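Local coordinates for SidF, inhibitor of growth family, member 3 (Legionella pneumophila subsp. pneumophila, PDB 4FYE), which acts as a Legionella phosphoinositide phosphatase, probably removing the 3-phosphate from phosphatidylinositol 3,4,5-trisphosphate, at residues H264-G269 with Y640-G645; Q303-R308 with V354-T359; G33-R38 with V71-N76; G713-K718 with G731-V736. The protein carries 1 engineered substitution. One frame throughout, in Å; residues are numbered along the deposited sequence.

Contact 1. Residues H264-G269 with Y640-G645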
loop_
_atom_site.group_PDB
_atom_site.type_symbol
_atom_site.label_atom_id
_atom_site.label_comp_id
_atom_site.label_asym_id
_atom_site.label_seq_id
_atom_site.Cartn_x
_atom_site.Cartn_y
_atom_site.Cartn_z
ATOM N N HIS A 264 0.888 8.748 10.516
ATOM C CA HIS A 264 1.309 8.034 9.312
ATOM C C HIS A 264 0.389 8.331 8.162
ATOM O O HIS A 264 -0.862 8.351 8.296
ATOM C CB HIS A 264 1.368 6.535 9.564
ATOM C CG HIS A 264 1.793 5.723 8.362
ATOM N ND1 HIS A 264 3.069 5.663 7.947
ATOM C CD2 HIS A 264 1.070 4.909 7.513
ATOM C CE1 HIS A 264 3.173 4.875 6.879
ATOM N NE2 HIS A 264 1.945 4.401 6.607
ATOM N N ASP A 265 1.006 8.488 7.003
ATOM C CA ASP A 265 0.338 8.847 5.784
ATOM C C ASP A 265 1.122 8.229 4.575
ATOM O O ASP A 265 2.218 8.698 4.229
ATOM C CB ASP A 265 0.284 10.370 5.708
ATOM C CG ASP A 265 -0.403 10.863 4.414
ATOM O OD1 ASP A 265 -0.464 10.078 3.404
ATOM O OD2 ASP A 265 -0.920 12.013 4.422
ATOM N N SER A 266 0.590 7.161 3.979
ATOM C CA SER A 266 1.252 6.493 2.885
ATOM C C SER A 266 0.214 5.773 2.064
ATOM O O SER A 266 -1.007 6.060 2.194
ATOM C CB SER A 266 2.326 5.533 3.396
ATOM O OG SER A 266 1.818 4.346 3.993
ATOM N N PHE A 267 0.667 4.848 1.217
ATOM C CA PHE A 267 -0.266 4.158 0.335
ATOM C C PHE A 267 -0.311 2.677 0.597
ATOM O O PHE A 267 0.721 1.997 0.754
ATOM C CB PHE A 267 0.091 4.378 -1.163
ATOM C CG PHE A 267 -0.288 5.724 -1.689
ATOM C CD1 PHE A 267 -1.642 6.050 -1.908
ATOM C CD2 PHE A 267 0.707 6.684 -1.984
ATOM C CE1 PHE A 267 -2.022 7.301 -2.379
ATOM C CE2 PHE A 267 0.349 7.938 -2.479
ATOM C CZ PHE A 267 -1.023 8.270 -2.630
ATOM N N SER A 268 -1.515 2.142 0.592
ATOM C CA SER A 268 -1.625 0.698 0.484
ATOM C C SER A 268 -1.882 0.417 -0.975
ATOM O O SER A 268 -2.867 0.923 -1.567
ATOM C CB SER A 268 -2.758 0.150 1.370
ATOM O OG SER A 268 -3.312 -1.038 0.851
ATOM N N GLY A 269 -1.015 -0.378 -1.577
ATOM C CA GLY A 269 -1.025 -0.549 -3.009
ATOM C C GLY A 269 -0.146 0.501 -3.649
ATOM O O GLY A 269 0.593 1.188 -2.973
ATOM N N TYR A 640 8.926 10.951 1.422
ATOM C CA TYR A 640 8.475 10.328 0.154
ATOM C C TYR A 640 7.057 9.747 0.281
ATOM O O TYR A 640 6.524 9.638 1.384
ATOM C CB TYR A 640 9.433 9.198 -0.262
ATOM C CG TYR A 640 10.859 9.652 -0.391
ATOM C CD1 TYR A 640 11.156 11.004 -0.541
ATOM C CD2 TYR A 640 11.917 8.739 -0.396
ATOM C CE1 TYR A 640 12.500 11.459 -0.661
ATOM C CE2 TYR A 640 13.264 9.168 -0.499
ATOM C CZ TYR A 640 13.553 10.520 -0.664
ATOM O OH TYR A 640 14.863 10.964 -0.794
ATOM N N ALA A 641 6.419 9.457 -0.848
ATOM C CA ALA A 641 5.192 8.737 -0.847
ATOM C C ALA A 641 5.521 7.208 -0.843
ATOM O O ALA A 641 6.045 6.712 -1.833
ATOM C CB ALA A 641 4.412 9.096 -2.084
ATOM N N ASN A 642 5.266 6.473 0.248
ATOM C CA ASN A 642 5.573 5.020 0.264
ATOM C C ASN A 642 4.415 4.125 -0.294
ATOM O O ASN A 642 3.307 4.064 0.295
ATOM C CB ASN A 642 6.052 4.580 1.669
ATOM C CG ASN A 642 6.063 3.046 1.846
ATOM O OD1 ASN A 642 5.247 2.505 2.604
ATOM N ND2 ASN A 642 6.915 2.345 1.101
ATOM N N THR A 643 4.650 3.505 -1.454
ATOM C CA THR A 643 3.738 2.485 -2.058
ATOM C C THR A 643 4.293 1.064 -1.728
ATOM O O THR A 643 5.497 0.878 -1.569
ATOM C CB THR A 643 3.682 2.617 -3.597
ATOM O OG1 THR A 643 5.039 2.514 -4.135
ATOM C CG2 THR A 643 3.138 4.029 -4.028
ATOM N N LYS A 644 3.414 0.063 -1.673
ATOM C CA LYS A 644 3.727 -1.239 -1.145
ATOM C C LYS A 644 2.677 -2.267 -1.593
ATOM O O LYS A 644 1.488 -1.952 -1.817
ATOM C CB LYS A 644 3.903 -1.254 0.394
ATOM C CG LYS A 644 2.836 -0.530 1.120
ATOM C CD LYS A 644 3.250 -0.365 2.586
ATOM C CE LYS A 644 2.407 0.684 3.302
ATOM N NZ LYS A 644 2.748 2.014 2.688
ATOM N N GLY A 645 3.161 -3.502 -1.762
ATOM C CA GLY A 645 2.528 -4.366 -2.725
ATOM C C GLY A 645 3.126 -5.753 -2.989
ATOM O O GLY A 645 4.364 -6.093 -2.862
HETATM O O HOH W 1 4.390 8.003 2.540
#

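Contact 2. Residues Q303-R308 with V354-T359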
loop_
_atom_site.group_PDB
_atom_site.type_symbol
_atom_site.label_atom_id
_atom_site.label_comp_id
_atom_site.label_asym_id
_atom_site.label_seq_id
_atom_site.Cartn_x
_atom_site.Cartn_y
_atom_site.Cartn_z
ATOM N N GLN A 303 0.218 10.707 -11.121
ATOM C CA GLN A 303 -0.878 11.578 -10.914
ATOM C C GLN A 303 -1.411 11.494 -9.469
ATOM O O GLN A 303 -1.703 12.529 -8.842
ATOM C CB GLN A 303 -1.973 11.245 -11.911
ATOM C CG GLN A 303 -3.140 12.200 -11.816
ATOM C CD GLN A 303 -4.116 12.006 -12.928
ATOM O OE1 GLN A 303 -5.103 11.294 -12.745
ATOM N NE2 GLN A 303 -3.838 12.595 -14.095
ATOM N N THR A 304 -1.488 10.292 -8.922
ATOM C CA THR A 304 -2.009 10.095 -7.562
ATOM C C THR A 304 -0.984 10.635 -6.540
ATOM O O THR A 304 -1.396 11.222 -5.558
ATOM C CB THR A 304 -2.327 8.605 -7.354
ATOM O OG1 THR A 304 -3.200 8.195 -8.402
ATOM C CG2 THR A 304 -3.001 8.270 -5.972
ATOM N N LEU A 305 0.333 10.506 -6.756
ATOM C CA LEU A 305 1.193 11.084 -5.752
ATOM C C LEU A 305 1.121 12.606 -5.727
ATOM O O LEU A 305 1.157 13.241 -4.659
ATOM C CB LEU A 305 2.602 10.646 -5.957
ATOM C CG LEU A 305 2.974 9.159 -5.931
ATOM C CD1 LEU A 305 4.302 9.016 -5.265
ATOM C CD2 LEU A 305 2.049 8.149 -5.293
ATOM N N ALA A 306 0.945 13.227 -6.887
ATOM C CA ALA A 306 0.879 14.696 -6.935
ATOM C C ALA A 306 -0.357 15.194 -6.216
ATOM O O ALA A 306 -0.304 16.212 -5.552
ATOM C CB ALA A 306 0.876 15.185 -8.370
ATOM N N GLN A 307 -1.487 14.482 -6.363
ATOM C CA GLN A 307 -2.763 14.845 -5.659
ATOM C C GLN A 307 -2.548 14.686 -4.165
ATOM O O GLN A 307 -3.035 15.513 -3.419
ATOM C CB GLN A 307 -4.013 13.986 -6.124
ATOM C CG GLN A 307 -5.403 14.650 -5.875
ATOM C CD GLN A 307 -5.771 15.789 -6.858
ATOM O OE1 GLN A 307 -5.711 15.637 -8.088
ATOM N NE2 GLN A 307 -6.191 16.929 -6.322
ATOM N N ARG A 308 -1.866 13.619 -3.709
ATOM C CA ARG A 308 -1.640 13.464 -2.263
ATOM C C ARG A 308 -0.856 14.749 -1.783
ATOM O O ARG A 308 -1.176 15.347 -0.769
ATOM C CB ARG A 308 -0.865 12.165 -1.908
ATOM C CG ARG A 308 -0.286 12.169 -0.474
ATOM C CD ARG A 308 0.246 10.781 0.108
ATOM N NE ARG A 308 1.598 11.026 0.056
ATOM C CZ ARG A 308 2.472 11.221 1.003
ATOM N NH1 ARG A 308 2.316 10.894 2.289
ATOM N NH2 ARG A 308 3.626 11.576 0.515
ATOM N N VAL A 354 7.707 14.776 -7.252
ATOM C CA VAL A 354 7.141 13.797 -6.476
ATOM C C VAL A 354 8.195 12.766 -6.362
ATOM O O VAL A 354 8.936 12.578 -7.299
ATOM C CB VAL A 354 5.879 13.381 -7.231
ATOM C CG1 VAL A 354 5.984 12.037 -7.892
ATOM C CG2 VAL A 354 4.686 13.580 -6.335
ATOM N N THR A 355 8.313 12.134 -5.201
ATOM C CA THR A 355 9.190 10.940 -5.115
ATOM C C THR A 355 8.537 9.685 -4.563
ATOM O O THR A 355 7.934 9.692 -3.504
ATOM C CB THR A 355 10.645 11.225 -4.644
ATOM O OG1 THR A 355 11.140 10.168 -3.789
ATOM C CG2 THR A 355 10.843 12.597 -4.032
ATOM N N GLU A 356 8.586 8.605 -5.340
ATOM C CA GLU A 356 7.964 7.376 -4.920
ATOM C C GLU A 356 8.973 6.370 -4.393
ATOM O O GLU A 356 9.970 6.105 -5.061
ATOM C CB GLU A 356 7.198 6.764 -6.066
ATOM C CG GLU A 356 6.479 5.485 -5.682
ATOM C CD GLU A 356 5.945 4.661 -6.881
ATOM O OE1 GLU A 356 5.368 3.580 -6.584
ATOM O OE2 GLU A 356 6.056 5.075 -8.090
ATOM N N CYS A 357 8.700 5.805 -3.206
ATOM C CA CYS A 357 9.486 4.692 -2.659
ATOM C C CYS A 357 8.605 3.423 -2.608
ATOM O O CYS A 357 7.708 3.283 -1.770
ATOM C CB CYS A 357 10.024 5.038 -1.259
ATOM S SG CYS A 357 10.904 3.633 -0.460
ATOM N N TYR A 358 8.837 2.509 -3.521
ATOM C CA TYR A 358 7.990 1.333 -3.621
ATOM C C TYR A 358 8.678 0.200 -2.852
ATOM O O TYR A 358 9.665 -0.320 -3.298
ATOM C CB TYR A 358 7.744 1.038 -5.116
ATOM C CG TYR A 358 6.989 -0.217 -5.389
ATOM C CD1 TYR A 358 5.932 -0.622 -4.577
ATOM C CD2 TYR A 358 7.290 -0.996 -6.492
ATOM C CE1 TYR A 358 5.235 -1.797 -4.850
ATOM C CE2 TYR A 358 6.626 -2.181 -6.741
ATOM C CZ TYR A 358 5.607 -2.588 -5.922
ATOM O OH TYR A 358 4.928 -3.773 -6.213
ATOM N N THR A 359 8.233 -0.162 -1.659
ATOM C CA THR A 359 8.873 -1.355 -1.061
ATOM C C THR A 359 8.058 -2.602 -1.426
ATOM O O THR A 359 7.034 -2.901 -0.836
ATOM C CB THR A 359 9.083 -1.227 0.437
ATOM O OG1 THR A 359 7.881 -0.797 0.978
ATOM C CG2 THR A 359 10.170 -0.102 0.761
#

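Contact 3. Residues G33-R38 with V71-N76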
loop_
_atom_site.group_PDB
_atom_site.type_symbol
_atom_site.label_atom_id
_atom_site.label_comp_id
_atom_site.label_asym_id
_atom_site.label_seq_id
_atom_site.Cartn_x
_atom_site.Cartn_y
_atom_site.Cartn_z
ATOM N N GLY A 33 -21.396 -7.798 6.884
ATOM C CA GLY A 33 -21.796 -8.656 7.993
ATOM C C GLY A 33 -21.362 -8.070 9.336
ATOM O O GLY A 33 -21.025 -6.886 9.425
ATOM N N TYR A 34 -21.319 -8.906 10.377
ATOM C CA TYR A 34 -21.072 -8.427 11.717
ATOM C C TYR A 34 -21.952 -7.185 12.037
ATOM O O TYR A 34 -21.442 -6.095 12.347
ATOM C CB TYR A 34 -19.569 -8.158 11.928
ATOM C CG TYR A 34 -18.652 -9.323 11.524
ATOM C CD1 TYR A 34 -18.243 -10.306 12.485
ATOM C CD2 TYR A 34 -18.226 -9.490 10.195
ATOM C CE1 TYR A 34 -17.436 -11.383 12.129
ATOM C CE2 TYR A 34 -17.436 -10.588 9.829
ATOM C CZ TYR A 34 -17.019 -11.509 10.804
ATOM O OH TYR A 34 -16.203 -12.587 10.434
ATOM N N PRO A 35 -23.278 -7.350 11.983
ATOM C CA PRO A 35 -24.129 -6.192 12.326
ATOM C C PRO A 35 -23.818 -5.559 13.729
ATOM O O PRO A 35 -23.560 -6.256 14.690
ATOM C CB PRO A 35 -25.551 -6.755 12.252
ATOM C CG PRO A 35 -25.409 -8.249 12.509
ATOM C CD PRO A 35 -24.041 -8.614 11.919
ATOM N N GLY A 36 -23.784 -4.237 13.818
ATOM C CA GLY A 36 -23.444 -3.590 15.076
ATOM C C GLY A 36 -21.959 -3.577 15.361
ATOM O O GLY A 36 -21.540 -2.855 16.228
ATOM N N GLU A 37 -21.136 -4.343 14.647
ATOM C CA GLU A 37 -19.687 -4.103 14.746
ATOM C C GLU A 37 -19.241 -3.340 13.488
ATOM O O GLU A 37 -18.646 -2.271 13.624
ATOM C CB GLU A 37 -18.854 -5.360 15.014
ATOM C CG GLU A 37 -17.386 -5.248 14.536
ATOM C CD GLU A 37 -16.514 -6.571 14.608
ATOM O OE1 GLU A 37 -17.001 -7.699 14.946
ATOM O OE2 GLU A 37 -15.277 -6.500 14.335
ATOM N N ARG A 38 -19.582 -3.842 12.288
ATOM C CA ARG A 38 -19.217 -3.153 10.997
ATOM C C ARG A 38 -20.316 -2.153 10.643
ATOM O O ARG A 38 -21.305 -2.461 9.962
ATOM C CB ARG A 38 -18.906 -4.142 9.860
ATOM C CG ARG A 38 -17.631 -4.970 10.102
ATOM C CD ARG A 38 -17.422 -5.959 8.983
ATOM N NE ARG A 38 -16.181 -6.691 9.149
ATOM C CZ ARG A 38 -15.700 -7.605 8.302
ATOM N NH1 ARG A 38 -16.367 -7.964 7.210
ATOM N NH2 ARG A 38 -14.542 -8.189 8.555
ATOM N N VAL A 71 -17.758 -17.791 10.982
ATOM C CA VAL A 71 -18.074 -18.395 9.651
ATOM C C VAL A 71 -19.509 -18.207 9.150
ATOM O O VAL A 71 -19.763 -18.051 7.955
ATOM C CB VAL A 71 -17.640 -19.859 9.454
ATOM C CG1 VAL A 71 -16.141 -19.970 9.529
ATOM C CG2 VAL A 71 -18.268 -20.775 10.457
ATOM N N ILE A 72 -20.446 -18.153 10.065
ATOM C CA ILE A 72 -21.791 -17.689 9.667
ATOM C C ILE A 72 -21.839 -16.332 8.956
ATOM O O ILE A 72 -22.425 -16.226 7.872
ATOM C CB ILE A 72 -22.766 -17.713 10.827
ATOM C CG1 ILE A 72 -22.804 -19.153 11.341
ATOM C CG2 ILE A 72 -24.186 -17.320 10.332
ATOM C CD1 ILE A 72 -23.644 -19.276 12.613
ATOM N N GLN A 73 -21.211 -15.326 9.555
ATOM C CA GLN A 73 -21.155 -14.005 8.964
ATOM C C GLN A 73 -20.457 -14.025 7.619
ATOM O O GLN A 73 -20.957 -13.414 6.699
ATOM C CB GLN A 73 -20.516 -12.967 9.886
ATOM C CG GLN A 73 -21.233 -12.824 11.207
ATOM C CD GLN A 73 -22.640 -12.337 11.009
ATOM O OE1 GLN A 73 -22.855 -11.309 10.342
ATOM N NE2 GLN A 73 -23.617 -13.084 11.542
ATOM N N GLU A 74 -19.351 -14.744 7.495
ATOM C CA GLU A 74 -18.604 -14.754 6.244
ATOM C C GLU A 74 -19.417 -15.479 5.176
ATOM O O GLU A 74 -19.410 -15.098 4.019
ATOM C CB GLU A 74 -17.241 -15.458 6.413
ATOM C CG GLU A 74 -16.320 -14.775 7.438
ATOM C CD GLU A 74 -15.861 -13.366 7.009
ATOM O OE1 GLU A 74 -15.943 -12.984 5.818
ATOM O OE2 GLU A 74 -15.425 -12.613 7.886
ATOM N N ALA A 75 -20.062 -16.559 5.571
ATOM C CA ALA A 75 -21.013 -17.236 4.702
ATOM C C ALA A 75 -22.107 -16.299 4.202
ATOM O O ALA A 75 -22.386 -16.289 3.008
ATOM C CB ALA A 75 -21.618 -18.408 5.406
ATOM N N ASN A 76 -22.706 -15.499 5.095
ATOM C CA ASN A 76 -23.680 -14.489 4.658
ATOM C C ASN A 76 -23.091 -13.481 3.701
ATOM O O ASN A 76 -23.726 -13.189 2.708
ATOM C CB ASN A 76 -24.288 -13.733 5.807
ATOM C CG ASN A 76 -25.238 -14.573 6.646
ATOM O OD1 ASN A 76 -25.522 -15.712 6.355
ATOM N ND2 ASN A 76 -25.666 -14.012 7.734
#

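Contact 4. Residues G713-K718 with G731-V736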
loop_
_atom_site.group_PDB
_atom_site.type_symbol
_atom_site.label_atom_id
_atom_site.label_comp_id
_atom_site.label_asym_id
_atom_site.label_seq_id
_atom_site.Cartn_x
_atom_site.Cartn_y
_atom_site.Cartn_z
ATOM N N GLY A 713 -15.285 -9.474 -1.206
ATOM C CA GLY A 713 -16.552 -10.022 -0.731
ATOM C C GLY A 713 -16.530 -10.848 0.569
ATOM O O GLY A 713 -17.584 -11.032 1.176
ATOM N N VAL A 714 -15.342 -11.219 1.069
ATOM C CA VAL A 714 -15.180 -12.083 2.253
ATOM C C VAL A 714 -13.951 -11.612 3.074
ATOM O O VAL A 714 -13.065 -10.897 2.580
ATOM C CB VAL A 714 -15.078 -13.475 1.631
ATOM C CG1 VAL A 714 -13.683 -14.101 1.605
ATOM C CG2 VAL A 714 -16.286 -14.329 1.850
ATOM N N SER A 715 -13.849 -11.944 4.347
ATOM C CA SER A 715 -12.627 -11.479 5.051
ATOM C C SER A 715 -11.363 -12.244 4.629
ATOM O O SER A 715 -11.400 -13.238 3.864
ATOM C CB SER A 715 -12.776 -11.498 6.559
ATOM O OG SER A 715 -13.878 -10.702 6.974
ATOM N N GLY A 716 -10.229 -11.759 5.109
ATOM C CA GLY A 716 -9.008 -12.438 4.837
ATOM C C GLY A 716 -7.806 -11.542 5.106
ATOM O O GLY A 716 -7.826 -10.676 5.971
ATOM N N GLY A 717 -6.904 -11.651 4.135
ATOM C CA GLY A 717 -5.532 -11.747 4.315
ATOM C C GLY A 717 -5.282 -13.244 4.378
ATOM O O GLY A 717 -5.727 -13.886 5.318
ATOM N N LYS A 718 -4.515 -13.770 3.444
ATOM C CA LYS A 718 -4.150 -15.186 3.410
ATOM C C LYS A 718 -2.650 -15.461 3.539
ATOM O O LYS A 718 -2.214 -16.549 3.184
ATOM C CB LYS A 718 -4.538 -15.762 2.036
ATOM C CG LYS A 718 -5.207 -17.094 2.142
ATOM C CD LYS A 718 -4.560 -18.123 1.233
ATOM C CE LYS A 718 -4.854 -19.545 1.716
ATOM N NZ LYS A 718 -4.117 -20.573 0.916
ATOM N N GLY A 731 -3.368 -16.378 11.942
ATOM C CA GLY A 731 -3.623 -16.522 10.510
ATOM C C GLY A 731 -5.002 -17.052 10.150
ATOM O O GLY A 731 -5.294 -17.228 8.980
ATOM N N LEU A 732 -5.889 -17.314 11.114
ATOM C CA LEU A 732 -7.191 -17.915 10.756
ATOM C C LEU A 732 -8.075 -17.151 9.756
ATOM O O LEU A 732 -8.972 -17.752 9.103
ATOM C CB LEU A 732 -8.004 -18.276 12.006
ATOM C CG LEU A 732 -7.495 -19.557 12.683
ATOM C CD1 LEU A 732 -8.374 -19.873 13.893
ATOM C CD2 LEU A 732 -7.502 -20.706 11.681
ATOM N N PHE A 733 -7.920 -15.833 9.679
ATOM C CA PHE A 733 -8.529 -15.090 8.588
ATOM C C PHE A 733 -8.126 -15.626 7.216
ATOM O O PHE A 733 -8.909 -15.477 6.268
ATOM C CB PHE A 733 -8.375 -13.544 8.720
ATOM C CG PHE A 733 -9.555 -12.887 9.428
ATOM C CD1 PHE A 733 -10.843 -13.082 8.967
ATOM C CD2 PHE A 733 -9.369 -12.083 10.544
ATOM C CE1 PHE A 733 -11.942 -12.489 9.586
ATOM C CE2 PHE A 733 -10.462 -11.472 11.173
ATOM C CZ PHE A 733 -11.756 -11.682 10.697
ATOM N N GLY A 734 -6.958 -16.289 7.107
ATOM C CA GLY A 734 -6.555 -16.911 5.830
ATOM C C GLY A 734 -7.505 -17.975 5.315
ATOM O O GLY A 734 -7.805 -18.028 4.119
ATOM N N LYS A 735 -8.034 -18.787 6.217
ATOM C CA LYS A 735 -8.995 -19.855 5.879
ATOM C C LYS A 735 -10.323 -19.296 5.425
ATOM O O LYS A 735 -10.971 -19.881 4.603
ATOM C CB LYS A 735 -9.265 -20.785 7.088
ATOM C CG LYS A 735 -8.063 -21.264 7.866
ATOM C CD LYS A 735 -7.222 -22.237 7.048
ATOM C CE LYS A 735 -5.795 -22.294 7.626
ATOM N NZ LYS A 735 -4.807 -22.899 6.669
ATOM N N VAL A 736 -10.737 -18.161 5.950
ATOM C CA VAL A 736 -11.913 -17.551 5.410
ATOM C C VAL A 736 -11.612 -17.003 4.019
ATOM O O VAL A 736 -12.438 -17.126 3.100
ATOM C CB VAL A 736 -12.358 -16.402 6.311
ATOM C CG1 VAL A 736 -13.433 -15.615 5.604
ATOM C CG2 VAL A 736 -12.942 -16.975 7.570
#

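Contact 1. Residues H264-G269 with Y640-G645
Lys644 reaches back along strand 264-268 and places NZ 2.8 Å from Ser266 OG and 2.8 Å from Phe267 O. Its chain is nearly straight through CD and bends only at the last torsion (chi4 -67°), which turns the amine in toward the strand; on the way CG passes 3.3 Å from Phe267 O. The amine lies above the plane of that carbonyl rather than on a lone pair. Asn642 OD1 is a third acceptor for NZ, although that bond is modelled too short for its length to be trusted.

Ser266 OG, rotated to lie between its own backbone N and carbonyl carbon (chi1 73°), is also hydrogen-bonded to His264 NE2. Phe267 swings its ring beside the backbone N; Ala641 CB meets the ring edge 4.2 Å from CE2, and Thr643 CG2 approaches obliquely. The backbone joins in through Phe267 N, 2.9 Å from Asn642 O, and farther along through a lone antiparallel hydrogen-bonded pair, Gly269 with Lys644, both of whose bonds are weak. A water bridges Asp265 O to Tyr640 O and Asn642 N.

The two strands are outermost in different sheets, and 641-645 leads toward what is probably the CX5R catalytic loop of this phosphatase family. With a single beta bridge between them, the buried amine, bonded to two oxygens of strand 264-268, adds side-chain bonds to the sparse backbone ones that join the sheets.

Contact 2. Residues Q303-R308 with V354-T359
Leu305 carries this contact, reaching from helix 284-311 to two residues of strand 353-360. The apolar part comes in two pieces. Near the root of the side chain, Leu305 CB sits 3.6 Å from Val354 CG2, and that same methyl lies 3.8 Å from Ala306 N, so it tucks against the helix backbone as well as the leucine. Farther out, Leu305 CD1 comes 3.8 Å from Glu356 CB, the two side chains crossing at about a right angle. The first torsion places CG beside the leucine's own backbone N, and CD1 reaches the glutamate with chi2 at -142°, off the usual staggered value.

Polar interaction takes no part across the two segments: no hydrogen bond joins them. The glutamate touches the leucine only with its aliphatic carbons, since its chain is extended (chi1 -178°) and carries the carboxylate away to partners beyond. There the buried group is well satisfied: OE1 makes a salt bridge to Arg273 and takes a hydrogen bond from Thr643 OG1, while OE2 accepts from Tyr410 OH and Gln298 NE2. Arg308, about one turn further along the helix, sends its guanidinium to a salt bridge with Asp265.

The helix segment crosses the strand segment at 114°, with their axes 8.6 Å apart, and so lies athwart one face of the four-stranded sheet. Strand 353-360 is interior to that sheet, between 402-416 and 641-645; Leu305 also rests on Ala641, while Ala306 and Gln307 pack on Ile396 of strand 391-399.

Contact 3. Residues G33-R38 with V71-N76
Glu74 OE2 is held by two hydroxyls: Tyr34 OH, which donates to it at 2.7 Å, and Ser715 OG. The tyrosine meets the carboxylate on the anti side of the oxygen, 26° out of its plane, while the oxygen itself lies at the ring's edge. Tyr34 OH also takes a hydrogen bond from Asp70 N, just before the helix, so the phenol is tied to the start of helix 71-92 in two ways.

Gln73 works on the same tyrosine from another side. Its CB stands over the middle of the ring, 3.9 Å from the centroid, a CH-pi contact. Its chain then folds back at chi2 (-63°), bringing OE1 to Tyr34 N at 2.9 Å, with an N-H...O angle of 142°; Pro35 CD packs against the same oxygen at 3.3 Å. One side chain therefore grips both the ring and the backbone of Tyr34. From the opposite side of the ring comes Arg38, whose guanidinium has Tyr34 CD2 3.5 Å above its plane. Within the loop, Tyr34 O accepts from both Glu37 N and Arg38 N, closing a tight turn.

The loop leads from helix 9-16 into edge strand 39-42, and here it is pinned near the surface to the first turns of helix 71-92. That helix packs through Val71 and Ala75 on helix 136-163, and through Glu74 on helix 733-741; Arg38 lies against helix 701-712.

Contact 4. Residues G713-K718 with G731-V736
In this helix-loop-helix connection Gly713, with positive phi, ends helix 701-712, and the glycine-rich loop after it passes against the first turn of helix 733-741, so close that the CA atoms of Lys718 and Gly734 are only 3.8 Å apart. Gly716 and Gly734, lacking side chains, permit this closeness, whereas Gly717 suits its positive-phi backbone. No conventional hydrogen bond crosses; instead Gly716 CA makes a fairly straight CA-H...O contact with Phe733 O at 3.4 Å, and Gly734 CA a clearly bent one with Gly717 O at 3.2 Å.

Phe733 points its side chain at the loop, and Ser715 CB presses obliquely on the ring, 3.3 Å from CE1. The serine hydroxyl, set beside its own backbone N (chi1 -57°), turns instead to outside partners, Glu74, Arg38 and Thr709. One turn along the helix, Val736 holds CG1 anti to its backbone N (chi1 170°), a rotation that carries this methyl to 3.6 Å from Ser715 O. Val714 approaches the same valine, its CG1 lying 3.6 Å from Val736 O. At the far end of the loop, Lys718 CG lies 3.4 Å from Gly734 O.

How the contacts relate
Contacts 1 and 2 are buried near the centre of the chain, about 8 Å apart between centres, and share the four-stranded sheet: 641-645 and 353-360 are neighbours in it, and Thr643 O meets Thr359 N at 2.9 Å. Contact 1 joins two sheets by polar bonds; contact 2 sets a helix on one of them by apolar packing. Contacts 3 and 4 form a second pair, centres about 13 Å apart, joined through the Glu74-Ser715-Arg38 network and by Glu74 CG against Val736 CG1. Of these, contact 3 is a surface contact carried by polar side chains, whereas contact 4, though buried, relies on glycine backbone and apolar groups.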